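Local coordinates for protein bifunctional enzyme IspD/IspF (PDB 1W55) that makes 4-diphosphocytidyl-2-C-methyl-D-erythritol from CTP and 2-C-methyl-D-erythritol 4-phosphate, and cyclises the 2-phosphate of that product to 2-C-methyl-D-erythritol 2,4-cyclodiphosphate with release of CMP, at residues Lys20-Phe25 and Ser54-Tyr59; Ala261-Ile266 and Arg294-Glu299; Lys158-Asn163 and Ser170-Ala175; Asp74-Ser79 and Ile145-Ile150. All blocks are in the same frame, centred on the assembly; numbering follows the deposited sequence.

Contact 1: Lys20-Phe25 and Ser54-Tyr59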
loop_
_atom_site.group_PDB
_atom_site.type_symbol
_atom_site.label_atom_id
_atom_site.label_comp_id
_atom_site.label_asym_id
_atom_site.label_seq_id
_atom_site.Cartn_x
_atom_site.Cartn_y
_atom_site.Cartn_z
ATOM N N LYS A 20 -8.600 8.266 30.831
ATOM C CA LYS A 20 -9.102 9.571 31.249
ATOM C C LYS A 20 -9.997 10.150 30.152
ATOM O O LYS A 20 -10.860 10.976 30.424
ATOM C CB LYS A 20 -7.976 10.533 31.632
ATOM C CG LYS A 20 -8.442 11.719 32.517
ATOM C CD LYS A 20 -8.442 11.363 34.014
ATOM C CE LYS A 20 -9.658 11.963 34.729
ATOM N NZ LYS A 20 -9.798 11.482 36.139
ATOM N N VAL A 21 -9.808 9.686 28.920
ATOM C CA VAL A 21 -10.596 10.178 27.795
ATOM C C VAL A 21 -11.980 9.518 27.673
ATOM O O VAL A 21 -12.111 8.293 27.719
ATOM C CB VAL A 21 -9.806 10.139 26.442
ATOM C CG1 VAL A 21 -9.488 8.725 26.024
ATOM C CG2 VAL A 21 -10.588 10.872 25.340
ATOM N N LYS A 22 -13.005 10.354 27.535
ATOM C CA LYS A 22 -14.353 9.894 27.224
ATOM C C LYS A 22 -14.442 9.466 25.763
ATOM O O LYS A 22 -13.990 10.182 24.847
ATOM C CB LYS A 22 -15.370 10.985 27.506
ATOM C CG LYS A 22 -15.567 11.274 28.991
ATOM C CD LYS A 22 -16.496 12.465 29.183
ATOM C CE LYS A 22 -16.440 12.998 30.620
ATOM N NZ LYS A 22 -17.185 14.294 30.765
ATOM N N LYS A 23 -15.036 8.297 25.546
ATOM C CA LYS A 23 -15.046 7.689 24.222
ATOM C C LYS A 23 -15.750 8.530 23.156
ATOM O O LYS A 23 -15.400 8.453 21.982
ATOM C CB LYS A 23 -15.556 6.246 24.276
ATOM C CG LYS A 23 -17.072 6.077 24.291
ATOM C CD LYS A 23 -17.413 4.626 23.997
ATOM C CE LYS A 23 -17.860 3.916 25.243
ATOM N NZ LYS A 23 -19.344 3.869 25.265
ATOM N N GLN A 24 -16.706 9.356 23.560
ATOM C CA GLN A 24 -17.426 10.187 22.594
ATOM C C GLN A 24 -16.565 11.316 22.018
ATOM O O GLN A 24 -16.912 11.874 20.967
ATOM C CB GLN A 24 -18.746 10.730 23.154
ATOM C CG GLN A 24 -18.737 11.097 24.625
ATOM C CD GLN A 24 -19.103 9.925 25.523
ATOM O OE1 GLN A 24 -18.219 9.291 26.105
ATOM N NE2 GLN A 24 -20.406 9.637 25.642
ATOM N N PHE A 25 -15.441 11.615 22.690
ATOM C CA PHE A 25 -14.516 12.659 22.262
ATOM C C PHE A 25 -13.171 12.178 21.699
ATOM O O PHE A 25 -12.284 12.995 21.475
ATOM C CB PHE A 25 -14.293 13.691 23.384
ATOM C CG PHE A 25 -15.568 14.257 23.935
ATOM C CD1 PHE A 25 -15.866 14.138 25.284
ATOM C CD2 PHE A 25 -16.487 14.868 23.101
ATOM C CE1 PHE A 25 -17.058 14.629 25.798
ATOM C CE2 PHE A 25 -17.687 15.367 23.599
ATOM C CZ PHE A 25 -17.970 15.250 24.949
ATOM N N SER A 54 -27.149 13.872 25.203
ATOM C CA SER A 54 -25.838 14.349 25.584
ATOM C C SER A 54 -25.744 14.674 27.077
ATOM O O SER A 54 -26.719 15.098 27.684
ATOM C CB SER A 54 -25.484 15.587 24.745
ATOM O OG SER A 54 -24.162 16.025 25.031
ATOM N N SER A 55 -24.556 14.461 27.643
ATOM C CA SER A 55 -24.217 14.890 29.003
ATOM C C SER A 55 -23.337 16.134 28.965
ATOM O O SER A 55 -22.891 16.610 30.013
ATOM C CB SER A 55 -23.459 13.788 29.746
ATOM O OG SER A 55 -24.313 12.708 30.045
ATOM N N ASN A 56 -23.065 16.630 27.757
ATOM C CA ASN A 56 -22.208 17.800 27.537
ATOM C C ASN A 56 -22.749 18.648 26.388
ATOM O O ASN A 56 -22.062 18.834 25.369
ATOM C CB ASN A 56 -20.769 17.383 27.200
ATOM C CG ASN A 56 -20.254 16.235 28.057
ATOM O OD1 ASN A 56 -19.402 16.425 28.928
ATOM N ND2 ASN A 56 -20.742 15.028 27.785
ATOM N N ILE A 57 -23.971 19.151 26.549
ATOM C CA ILE A 57 -24.670 19.857 25.470
ATOM C C ILE A 57 -23.933 21.122 25.017
ATOM O O ILE A 57 -23.790 21.361 23.816
ATOM C CB ILE A 57 -26.149 20.164 25.856
ATOM C CG1 ILE A 57 -26.969 18.871 25.917
ATOM C CG2 ILE A 57 -26.802 21.126 24.842
ATOM C CD1 ILE A 57 -28.433 19.068 26.317
ATOM N N THR A 58 -23.472 21.912 25.987
ATOM C CA THR A 58 -22.780 23.179 25.748
ATOM C C THR A 58 -21.590 22.953 24.831
ATOM O O THR A 58 -21.437 23.641 23.819
ATOM C CB THR A 58 -22.298 23.804 27.096
ATOM O OG1 THR A 58 -23.423 24.057 27.953
ATOM C CG2 THR A 58 -21.703 25.204 26.874
ATOM N N TYR A 59 -20.763 21.976 25.192
ATOM C CA TYR A 59 -19.595 21.626 24.408
ATOM C C TYR A 59 -19.969 21.094 23.010
ATOM O O TYR A 59 -19.409 21.550 22.009
ATOM C CB TYR A 59 -18.725 20.629 25.174
ATOM C CG TYR A 59 -17.400 20.347 24.505
ATOM C CD1 TYR A 59 -16.541 21.393 24.118
ATOM C CD2 TYR A 59 -17.003 19.040 24.245
ATOM C CE1 TYR A 59 -15.328 21.124 23.483
ATOM C CE2 TYR A 59 -15.791 18.763 23.624
ATOM C CZ TYR A 59 -14.960 19.801 23.247
ATOM O OH TYR A 59 -13.773 19.506 22.619
#
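Phe25 and Tyr59 meet in a T-shaped aromatic pair within the cytidylyltransferase domain, whose GT-A-type nucleotide-binding fold brings the loop after strand 4-9 against the start of helix 57-61. The CB of Phe25 points toward 54-59, and CG lies anti to the carbonyl carbon (chi1 -53°), which places the ring with one face to Tyr59 and its rim at Asn56. Along one side of the ring, CD2 sits 4.0 Å from CE2 of Tyr59, and the next atom, CE2, comes to 3.8 Å from CD2 of Tyr59. The tyrosine thus offers its edge to a phenylalanine face, off-centre toward the rim, with the planes at 72°. Over the other face lies CG of Gln24, the aliphatic part of a side chain whose amide NE2 binds the backbone of Ala10. Last comes CZ, 4.0 Å from ND2 of Asn56. That amide is met at the ring edge, and its plane is turned 86° from that of the ring. A flat apolar ring suits a place with carbon packed on both faces. Lys22, extended beyond CG, comes at Asn56 from the opposite direction and brings NZ to 3.6 Å from OD1 of Asn56, a polar approach without a hydrogen bond; the same NZ forms a long, weak ion pair with OE1 of Glu295.

Contact 2: Ala261-Ile266 and Arg294-Glu299. With C (cytidine-5'-monophosphate), chain C.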
loop_
_atom_site.group_PDB
_atom_site.type_symbol
_atom_site.label_atom_id
_atom_site.label_comp_id
_atom_site.label_asym_id
_atom_site.label_seq_id
_atom_site.Cartn_x
_atom_site.Cartn_y
_atom_site.Cartn_z
ATOM N N ALA A 261 -7.551 24.072 24.833
ATOM C CA ALA A 261 -8.638 23.096 24.747
ATOM C C ALA A 261 -10.003 23.740 24.567
ATOM O O ALA A 261 -11.001 23.042 24.465
ATOM C CB ALA A 261 -8.642 22.198 26.003
ATOM N N GLY A 262 -10.047 25.069 24.553
ATOM C CA GLY A 262 -11.294 25.796 24.422
ATOM C C GLY A 262 -12.181 25.741 25.657
ATOM O O GLY A 262 -13.390 25.878 25.541
ATOM N N LEU A 263 -11.580 25.600 26.840
ATOM C CA LEU A 263 -12.326 25.351 28.074
ATOM C C LEU A 263 -12.380 26.537 29.038
ATOM O O LEU A 263 -12.548 26.349 30.249
ATOM C CB LEU A 263 -11.734 24.134 28.791
ATOM C CG LEU A 263 -12.449 22.771 28.818
ATOM C CD1 LEU A 263 -13.350 22.533 27.617
ATOM C CD2 LEU A 263 -11.434 21.606 29.007
ATOM N N GLY A 264 -12.248 27.751 28.512
ATOM C CA GLY A 264 -12.419 28.947 29.319
ATOM C C GLY A 264 -11.130 29.405 29.983
ATOM O O GLY A 264 -10.072 29.452 29.344
ATOM N N ASP A 265 -11.232 29.767 31.262
ATOM C CA ASP A 265 -10.068 30.144 32.070
ATOM C C ASP A 265 -10.218 29.688 33.524
ATOM O O ASP A 265 -11.226 29.071 33.892
ATOM C CB ASP A 265 -9.743 31.648 31.947
ATOM C CG ASP A 265 -10.837 32.549 32.494
ATOM O OD1 ASP A 265 -11.049 33.645 31.917
ATOM O OD2 ASP A 265 -11.524 32.263 33.500
ATOM N N ILE A 266 -9.218 29.985 34.344
ATOM C CA ILE A 266 -9.143 29.427 35.692
ATOM C C ILE A 266 -10.307 29.898 36.598
ATOM O O ILE A 266 -10.824 29.123 37.409
ATOM C CB ILE A 266 -7.741 29.667 36.314
ATOM C CG1 ILE A 266 -7.548 28.804 37.577
ATOM C CG2 ILE A 266 -7.488 31.155 36.564
ATOM C CD1 ILE A 266 -6.089 28.777 38.133
ATOM N N ARG A 294 -7.969 16.243 29.025
ATOM C CA ARG A 294 -7.802 14.863 28.586
ATOM C C ARG A 294 -9.147 14.158 28.345
ATOM O O ARG A 294 -9.249 13.298 27.473
ATOM C CB ARG A 294 -6.973 14.094 29.601
ATOM C CG ARG A 294 -5.526 14.521 29.672
ATOM C CD ARG A 294 -4.761 13.847 30.794
ATOM N NE ARG A 294 -4.380 12.480 30.447
ATOM C CZ ARG A 294 -4.175 11.501 31.327
ATOM N NH1 ARG A 294 -4.319 11.709 32.636
ATOM N NH2 ARG A 294 -3.825 10.300 30.892
ATOM N N GLU A 295 -10.167 14.525 29.122
ATOM C CA GLU A 295 -11.513 13.957 28.981
ATOM C C GLU A 295 -12.099 14.221 27.596
ATOM O O GLU A 295 -12.778 13.368 27.038
ATOM C CB GLU A 295 -12.459 14.509 30.056
ATOM C CG GLU A 295 -12.326 13.806 31.401
ATOM C CD GLU A 295 -13.108 14.483 32.519
ATOM O OE1 GLU A 295 -13.892 15.432 32.242
ATOM O OE2 GLU A 295 -12.939 14.059 33.684
ATOM N N ILE A 296 -11.822 15.405 27.049
ATOM C CA ILE A 296 -12.290 15.762 25.706
ATOM C C ILE A 296 -11.298 15.438 24.570
ATOM O O ILE A 296 -11.469 15.894 23.447
ATOM C CB ILE A 296 -12.798 17.216 25.640
ATOM C CG1 ILE A 296 -11.708 18.215 26.059
ATOM C CG2 ILE A 296 -14.063 17.389 26.504
ATOM C CD1 ILE A 296 -12.014 19.638 25.632
ATOM N N GLY A 297 -10.288 14.622 24.849
ATOM C CA GLY A 297 -9.511 14.025 23.777
ATOM C C GLY A 297 -8.181 14.662 23.404
ATOM O O GLY A 297 -7.606 14.331 22.356
ATOM N N PHE A 298 -7.681 15.542 24.261
ATOM C CA PHE A 298 -6.449 16.269 23.992
ATOM C C PHE A 298 -5.287 15.750 24.830
ATOM O O PHE A 298 -5.490 15.114 25.870
ATOM C CB PHE A 298 -6.648 17.751 24.296
ATOM C CG PHE A 298 -7.405 18.492 23.240
ATOM C CD1 PHE A 298 -8.711 18.918 23.471
ATOM C CD2 PHE A 298 -6.818 18.761 22.014
ATOM C CE1 PHE A 298 -9.397 19.604 22.493
ATOM C CE2 PHE A 298 -7.497 19.453 21.037
ATOM C CZ PHE A 298 -8.780 19.875 21.261
ATOM N N GLU A 299 -4.074 16.071 24.389
ATOM C CA GLU A 299 -2.850 15.648 25.048
ATOM C C GLU A 299 -1.790 16.738 24.833
ATOM O O GLU A 299 -1.687 17.298 23.741
ATOM C CB GLU A 299 -2.396 14.331 24.413
ATOM C CG GLU A 299 -1.159 13.710 25.020
ATOM C CD GLU A 299 -0.822 12.357 24.405
ATOM O OE1 GLU A 299 -1.574 11.892 23.506
ATOM O OE2 GLU A 299 0.208 11.771 24.817
HETATM O OP3 C C . -7.110 36.519 38.193
HETATM P P C C . -8.033 37.633 38.584
HETATM O OP1 C C . -7.656 38.956 37.997
HETATM O OP2 C C . -8.248 37.681 40.070
HETATM O "O5'" C C . -9.442 37.258 37.922
HETATM C "C5'" C C . -10.174 36.107 38.322
HETATM C "C4'" C C . -11.107 35.667 37.195
HETATM O "O4'" C C . -12.031 36.703 36.826
HETATM C "C3'" C C . -10.405 35.302 35.888
HETATM O "O3'" C C . -9.951 33.951 35.875
HETATM C "C2'" C C . -11.484 35.539 34.845
HETATM O "O2'" C C . -12.369 34.423 34.822
HETATM C "C1'" C C . -12.318 36.664 35.418
HETATM N N1 C C . -12.125 38.013 34.831
HETATM C C2 C C . -13.048 38.520 33.890
HETATM O O2 C C . -14.003 37.807 33.513
HETATM N N3 C C . -12.908 39.771 33.379
HETATM C C4 C C . -11.873 40.557 33.760
HETATM N N4 C C . -11.726 41.812 33.253
HETATM C C5 C C . -10.947 40.072 34.674
HETATM C C6 C C . -11.098 38.793 35.211
#
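CD1 of Ile296 meets the end of Leu263 and gathers an apolar cluster round itself in the cyclodiphosphate synthase domain. It lies 3.8 Å from CD1 of Leu263 and nearly as close to CD2, so it nestles against both branches of the leucine. CG1 of Ile296 stands between its backbone N and carbonyl carbon (chi1 58°), sending the long branch toward 261-266. The same methyl touches the backbone O of Ala261 at 3.7 Å, while CB of Ala261 rests 4.1 Å from CD1 of Phe298. Alanine is small enough for the chain to come close to both larger side chains. Polar contacts lie at the far end of 261-266, where Asp265 belongs to the CMP pocket and, by similarity, binds the substrate. Its OD2 accepts a hydrogen bond from O2' of CMP at 2.7 Å and a weak one from O3', and also caps the following helix at Glu268 N. OD1 pairs with Lys318 of the second subunit, so the carboxylate links ribose, helix and subunit interface. Gly262 and Gly297, both with positive phi, close helices 248-260 and 282-295 in Schellman motifs. The cluster therefore joins the ends of these two helices, with Val293 beside it and Leu363 of strand 354-365 touching both Ala261 and Phe298.

Contact 3: Lys158-Asn163 and Ser170-Ala175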
loop_
_atom_site.group_PDB
_atom_site.type_symbol
_atom_site.label_atom_id
_atom_site.label_comp_id
_atom_site.label_asym_id
_atom_site.label_seq_id
_atom_site.Cartn_x
_atom_site.Cartn_y
_atom_site.Cartn_z
ATOM N N LYS A 158 -44.825 4.282 23.949
ATOM C CA LYS A 158 -45.651 3.491 24.866
ATOM C C LYS A 158 -44.815 2.447 25.593
ATOM O O LYS A 158 -44.980 2.241 26.794
ATOM C CB LYS A 158 -46.806 2.804 24.122
ATOM C CG LYS A 158 -48.194 3.179 24.638
ATOM C CD LYS A 158 -49.293 2.637 23.724
ATOM C CE LYS A 158 -50.070 3.772 23.048
ATOM N NZ LYS A 158 -50.186 3.573 21.570
ATOM N N ALA A 159 -43.912 1.799 24.856
ATOM C CA ALA A 159 -43.018 0.789 25.420
ATOM C C ALA A 159 -42.195 1.292 26.613
ATOM O O ALA A 159 -41.827 0.496 27.468
ATOM C CB ALA A 159 -42.095 0.229 24.337
ATOM N N LEU A 160 -41.919 2.599 26.660
ATOM C CA LEU A 160 -41.042 3.183 27.689
ATOM C C LEU A 160 -41.813 3.973 28.732
ATOM O O LEU A 160 -41.228 4.734 29.504
ATOM C CB LEU A 160 -39.946 4.068 27.065
ATOM C CG LEU A 160 -39.006 3.402 26.055
ATOM C CD1 LEU A 160 -38.093 4.432 25.380
ATOM C CD2 LEU A 160 -38.196 2.308 26.730
ATOM N N ASP A 161 -43.127 3.767 28.758
ATOM C CA ASP A 161 -44.013 4.442 29.702
ATOM C C ASP A 161 -43.594 4.288 31.172
ATOM O O ASP A 161 -43.597 5.263 31.909
ATOM C CB ASP A 161 -45.460 3.980 29.504
ATOM C CG ASP A 161 -46.426 4.669 30.460
ATOM O OD1 ASP A 161 -46.298 5.902 30.667
ATOM O OD2 ASP A 161 -47.339 4.050 31.046
ATOM N N GLN A 162 -43.202 3.081 31.578
ATOM C CA GLN A 162 -42.865 2.813 32.977
ATOM C C GLN A 162 -41.498 2.183 33.202
ATOM O O GLN A 162 -40.805 2.528 34.163
ATOM C CB GLN A 162 -43.928 1.915 33.614
ATOM C CG GLN A 162 -45.243 2.624 33.884
ATOM C CD GLN A 162 -46.285 1.706 34.470
ATOM O OE1 GLN A 162 -45.948 0.684 35.080
ATOM N NE2 GLN A 162 -47.555 2.067 34.302
ATOM N N ASN A 163 -41.128 1.235 32.342
ATOM C CA ASN A 163 -39.886 0.494 32.508
ATOM C C ASN A 163 -38.725 1.137 31.745
ATOM O O ASN A 163 -38.713 1.171 30.517
ATOM C CB ASN A 163 -40.085 -0.962 32.089
ATOM C CG ASN A 163 -38.877 -1.841 32.385
ATOM O OD1 ASN A 163 -37.791 -1.361 32.744
ATOM N ND2 ASN A 163 -39.061 -3.145 32.227
ATOM N N SER A 170 -35.731 -3.408 20.905
ATOM C CA SER A 170 -36.456 -4.635 20.555
ATOM C C SER A 170 -37.098 -5.304 21.786
ATOM O O SER A 170 -38.269 -5.703 21.734
ATOM C CB SER A 170 -35.573 -5.615 19.766
ATOM O OG SER A 170 -34.688 -6.341 20.612
ATOM N N THR A 171 -36.343 -5.407 22.883
ATOM C CA THR A 171 -36.891 -5.928 24.138
ATOM C C THR A 171 -37.986 -5.023 24.691
ATOM O O THR A 171 -38.938 -5.509 25.289
ATOM C CB THR A 171 -35.815 -6.108 25.216
ATOM O OG1 THR A 171 -35.083 -4.877 25.389
ATOM C CG2 THR A 171 -34.777 -7.128 24.788
ATOM N N ALA A 172 -37.843 -3.709 24.501
ATOM C CA ALA A 172 -38.861 -2.767 24.959
ATOM C C ALA A 172 -40.175 -2.995 24.203
ATOM O O ALA A 172 -41.222 -3.162 24.816
ATOM C CB ALA A 172 -38.380 -1.322 24.809
ATOM N N ILE A 173 -40.094 -3.025 22.876
ATOM C CA ILE A 173 -41.252 -3.227 22.009
ATOM C C ILE A 173 -41.873 -4.615 22.201
ATOM O O ILE A 173 -43.096 -4.741 22.291
ATOM C CB ILE A 173 -40.863 -3.018 20.521
ATOM C CG1 ILE A 173 -40.429 -1.565 20.269
ATOM C CG2 ILE A 173 -41.992 -3.490 19.583
ATOM C CD1 ILE A 173 -41.539 -0.618 19.833
ATOM N N ALA A 174 -41.025 -5.641 22.261
ATOM C CA ALA A 174 -41.471 -7.019 22.455
ATOM C C ALA A 174 -42.247 -7.223 23.766
ATOM O O ALA A 174 -43.235 -7.965 23.782
ATOM C CB ALA A 174 -40.297 -7.987 22.370
ATOM N N ALA A 175 -41.807 -6.558 24.843
ATOM C CA ALA A 175 -42.424 -6.697 26.168
ATOM C C ALA A 175 -43.864 -6.163 26.243
ATOM O O ALA A 175 -44.591 -6.466 27.190
ATOM C CB ALA A 175 -41.549 -6.058 27.256
HETATM O O HOH W 1 -42.344 -2.330 27.186
#
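Ala159 lays its CB against the carbonyl of Ala172, 3.5 Å from the O, and reaches CB of Ala172 at 4.1 Å. The last turn of helix 153-159 is thus pressed onto helix 169-174, with the CA atoms of the two alanines 5.5 Å apart, a close approach that suits alanine. Leu160, just past the end of its helix, supplies the bulkier part, and its CD2 comes to 4.1 Å from CB of Ala172. The leucine also packs on Ala77, Leu80 and Leu84, so this residue at the end of helix 153-159 touches both helix 169-174 and helix 76-84 of the cytidylyltransferase domain. Beside the methyls one water bridges the backbones, donating to O of Ala159 at 2.9 Å and to O of Ala172 at 2.8 Å. The joint is therefore apolar in its side chains and polar in its backbone: two carbonyl oxygens are both acceptors and cannot bond each other directly, and the water, donating to each, links them.

Contact 4: Asp74-Ser79 and Ile145-Ile150. With C (cytidine-5'-monophosphate), chain D; EDO (1,2-ethanediol), chain F.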
loop_
_atom_site.group_PDB
_atom_site.type_symbol
_atom_site.label_atom_id
_atom_site.label_comp_id
_atom_site.label_asym_id
_atom_site.label_seq_id
_atom_site.Cartn_x
_atom_site.Cartn_y
_atom_site.Cartn_z
ATOM N N ASP A 74 -30.736 8.933 33.332
ATOM C CA ASP A 74 -29.913 8.008 34.127
ATOM C C ASP A 74 -29.598 6.691 33.409
ATOM O O ASP A 74 -28.650 5.985 33.758
ATOM C CB ASP A 74 -30.604 7.693 35.463
ATOM C CG ASP A 74 -30.759 8.923 36.366
ATOM O OD1 ASP A 74 -30.208 9.999 36.048
ATOM O OD2 ASP A 74 -31.425 8.894 37.427
ATOM N N THR A 75 -30.420 6.334 32.431
ATOM C CA THR A 75 -30.184 5.125 31.657
ATOM C C THR A 75 -30.372 5.417 30.176
ATOM O O THR A 75 -30.970 6.432 29.800
ATOM C CB THR A 75 -31.160 4.004 32.083
ATOM O OG1 THR A 75 -32.507 4.452 31.884
ATOM C CG2 THR A 75 -31.087 3.726 33.589
ATOM N N ARG A 76 -29.868 4.509 29.346
ATOM C CA ARG A 76 -30.145 4.510 27.916
ATOM C C ARG A 76 -31.630 4.761 27.630
ATOM O O ARG A 76 -31.981 5.675 26.865
ATOM C CB ARG A 76 -29.696 3.174 27.312
ATOM C CG ARG A 76 -29.670 3.134 25.785
ATOM C CD ARG A 76 -29.319 1.755 25.229
ATOM N NE ARG A 76 -29.223 1.726 23.769
ATOM C CZ ARG A 76 -30.262 1.681 22.927
ATOM N NH1 ARG A 76 -31.519 1.679 23.376
ATOM N NH2 ARG A 76 -30.039 1.645 21.616
ATOM N N ALA A 77 -32.497 3.966 28.258
ATOM C CA ALA A 77 -33.942 4.048 28.010
ATOM C C ALA A 77 -34.534 5.389 28.433
ATOM O O ALA A 77 -35.439 5.907 27.763
ATOM C CB ALA A 77 -34.684 2.889 28.681
ATOM N N GLU A 78 -34.026 5.965 29.527
ATOM C CA GLU A 78 -34.455 7.312 29.904
ATOM C C GLU A 78 -33.990 8.399 28.940
ATOM O O GLU A 78 -34.778 9.280 28.591
ATOM C CB GLU A 78 -34.092 7.691 31.340
ATOM C CG GLU A 78 -35.001 8.817 31.830
ATOM C CD GLU A 78 -34.655 9.380 33.196
ATOM O OE1 GLU A 78 -33.597 9.048 33.769
ATOM O OE2 GLU A 78 -35.473 10.178 33.701
ATOM N N SER A 79 -32.732 8.354 28.508
ATOM C CA SER A 79 -32.280 9.297 27.480
ATOM C C SER A 79 -33.149 9.176 26.237
ATOM O O SER A 79 -33.586 10.179 25.674
ATOM C CB SER A 79 -30.812 9.069 27.121
ATOM O OG SER A 79 -29.991 9.178 28.272
ATOM N N ILE A 145 -27.721 -8.694 19.773
ATOM C CA ILE A 145 -28.449 -7.629 19.114
ATOM C C ILE A 145 -27.565 -6.396 18.903
ATOM O O ILE A 145 -26.701 -6.068 19.721
ATOM C CB ILE A 145 -29.747 -7.262 19.894
ATOM C CG1 ILE A 145 -30.616 -8.503 20.158
ATOM C CG2 ILE A 145 -30.534 -6.211 19.154
ATOM C CD1 ILE A 145 -31.174 -9.200 18.892
ATOM N N GLN A 146 -27.803 -5.720 17.790
ATOM C CA GLN A 146 -27.047 -4.538 17.437
ATOM C C GLN A 146 -28.034 -3.410 17.161
ATOM O O GLN A 146 -29.251 -3.566 17.315
ATOM C CB GLN A 146 -26.171 -4.804 16.201
ATOM C CG GLN A 146 -25.085 -5.879 16.371
ATOM C CD GLN A 146 -24.163 -5.970 15.150
ATOM O OE1 GLN A 146 -24.637 -6.029 14.008
ATOM N NE2 GLN A 146 -22.849 -5.963 15.388
ATOM N N THR A 147 -27.479 -2.302 16.704
ATOM C CA THR A 147 -28.167 -1.046 16.450
ATOM C C THR A 147 -27.535 -0.629 15.085
ATOM O O THR A 147 -26.441 -1.128 14.786
ATOM C CB THR A 147 -27.777 -0.145 17.666
ATOM O OG1 THR A 147 -28.888 0.036 18.561
ATOM C CG2 THR A 147 -27.331 1.195 17.303
ATOM N N PRO A 148 -28.151 0.209 14.229
ATOM C CA PRO A 148 -29.429 0.909 14.435
ATOM C C PRO A 148 -30.669 0.020 14.490
ATOM O O PRO A 148 -30.676 -1.096 13.966
ATOM C CB PRO A 148 -29.546 1.831 13.206
ATOM C CG PRO A 148 -28.199 1.809 12.520
ATOM C CD PRO A 148 -27.561 0.516 12.914
ATOM N N GLN A 149 -31.709 0.524 15.147
ATOM C CA GLN A 149 -32.970 -0.189 15.257
ATOM C C GLN A 149 -34.056 0.789 14.818
ATOM O O GLN A 149 -34.019 1.960 15.188
ATOM C CB GLN A 149 -33.200 -0.659 16.699
ATOM C CG GLN A 149 -32.148 -1.643 17.227
ATOM C CD GLN A 149 -32.417 -2.150 18.646
ATOM O OE1 GLN A 149 -32.650 -1.363 19.565
ATOM N NE2 GLN A 149 -32.351 -3.467 18.829
ATOM N N ILE A 150 -34.995 0.324 14.001
ATOM C CA ILE A 150 -36.104 1.170 13.572
ATOM C C ILE A 150 -37.387 0.701 14.243
ATOM O O ILE A 150 -37.703 -0.498 14.234
ATOM C CB ILE A 150 -36.285 1.147 12.030
ATOM C CG1 ILE A 150 -34.995 1.510 11.314
ATOM C CG2 ILE A 150 -37.379 2.118 11.604
ATOM C CD1 ILE A 150 -35.015 1.150 9.826
HETATM O OP3 C D . -23.962 0.120 26.041
HETATM P P C D . -24.748 1.057 26.927
HETATM O OP1 C D . -23.935 1.588 28.080
HETATM O OP2 C D . -26.141 0.581 27.271
HETATM O "O5'" C D . -24.938 2.387 26.035
HETATM C "C5'" C D . -25.615 2.368 24.788
HETATM C "C4'" C D . -25.743 3.790 24.241
HETATM O "O4'" C D . -26.673 4.564 25.009
HETATM C "C3'" C D . -24.429 4.545 24.258
HETATM O "O3'" C D . -24.292 5.165 22.992
HETATM C "C2'" C D . -24.583 5.590 25.342
HETATM O "O2'" C D . -23.870 6.790 25.064
HETATM C "C1'" C D . -26.086 5.815 25.368
HETATM N N1 C D . -26.530 6.204 26.705
HETATM C C2 C D . -27.311 7.364 26.839
HETATM O O2 C D . -27.620 8.044 25.823
HETATM N N3 C D . -27.720 7.727 28.072
HETATM C C4 C D . -27.377 7.004 29.173
HETATM N N4 C D . -27.796 7.398 30.404
HETATM C C5 C D . -26.602 5.856 29.053
HETATM C C6 C D . -26.185 5.471 27.785
HETATM C C1 EDO F . -28.030 -2.050 22.356
HETATM O O1 EDO F . -26.656 -1.728 22.505
HETATM C C2 EDO F . -28.173 -3.273 21.476
HETATM O O2 EDO F . -27.314 -4.284 21.953
HETATM O O HOH W 2 -31.770 1.183 19.586
#
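The backbones around Arg76 and Thr147 stay well apart, their CA atoms 12.9 Å from each other, with a cis peptide before Pro148 in the second segment and Thr75 as N-cap of helix 76-84 in the first. A long side chain spans this distance: Arg76, which with Ser79 belongs to the CMP pocket of the cytidylyltransferase domain, leaves with CG anti to its own N (chi1 -169°) and runs extended as far as NE. On the way CG passes 3.4 Å from O4' of CMP. NH2 ends 3.6 Å from OG1 of Thr147, with no direct hydrogen bond. A water in the guanidinium plane accepts from NH2 at 2.7 Å. It donates to OE1 of Gln149 at 2.7 Å and lies 3.3 Å from OG1 of Thr147, so it joins all three. Salt bridges to Asp96 and Asp169 hold the arginine, while NE2 of Gln149 is fixed by Asp168. Ser79 OG donates to cytosine N3 at 2.7 Å. That bond calls for an unprotonated N3, as in neutral cytosine, while the two aspartates probably balance Arg76's charge.

In the fold
Contacts 1 and 2 belong to different catalytic domains yet touch, their centres 11 Å apart: Lys22 N probably bonds to Glu295 O at 3.1 Å, and Tyr59 OH packs on Ile296 CD1 at 3.5 Å. They therefore mark where the two enzymes of the chain meet. Contact 4 lines the CMP pocket of the cytidylyltransferase; contact 1, whose nearest atoms are about 6 Å from those of contact 4, contains Lys23, a predicted transition-state stabiliser. Contact 3 adjoins contact 4, with centres 11 Å apart, and meets it where Leu160 CD1 packs on Ala77 O at 3.9 Å. Segment 261-266 of contact 2 reaches, through Asp265, the CMP of the synthase site; its centre lies 29 Å from contact 4's.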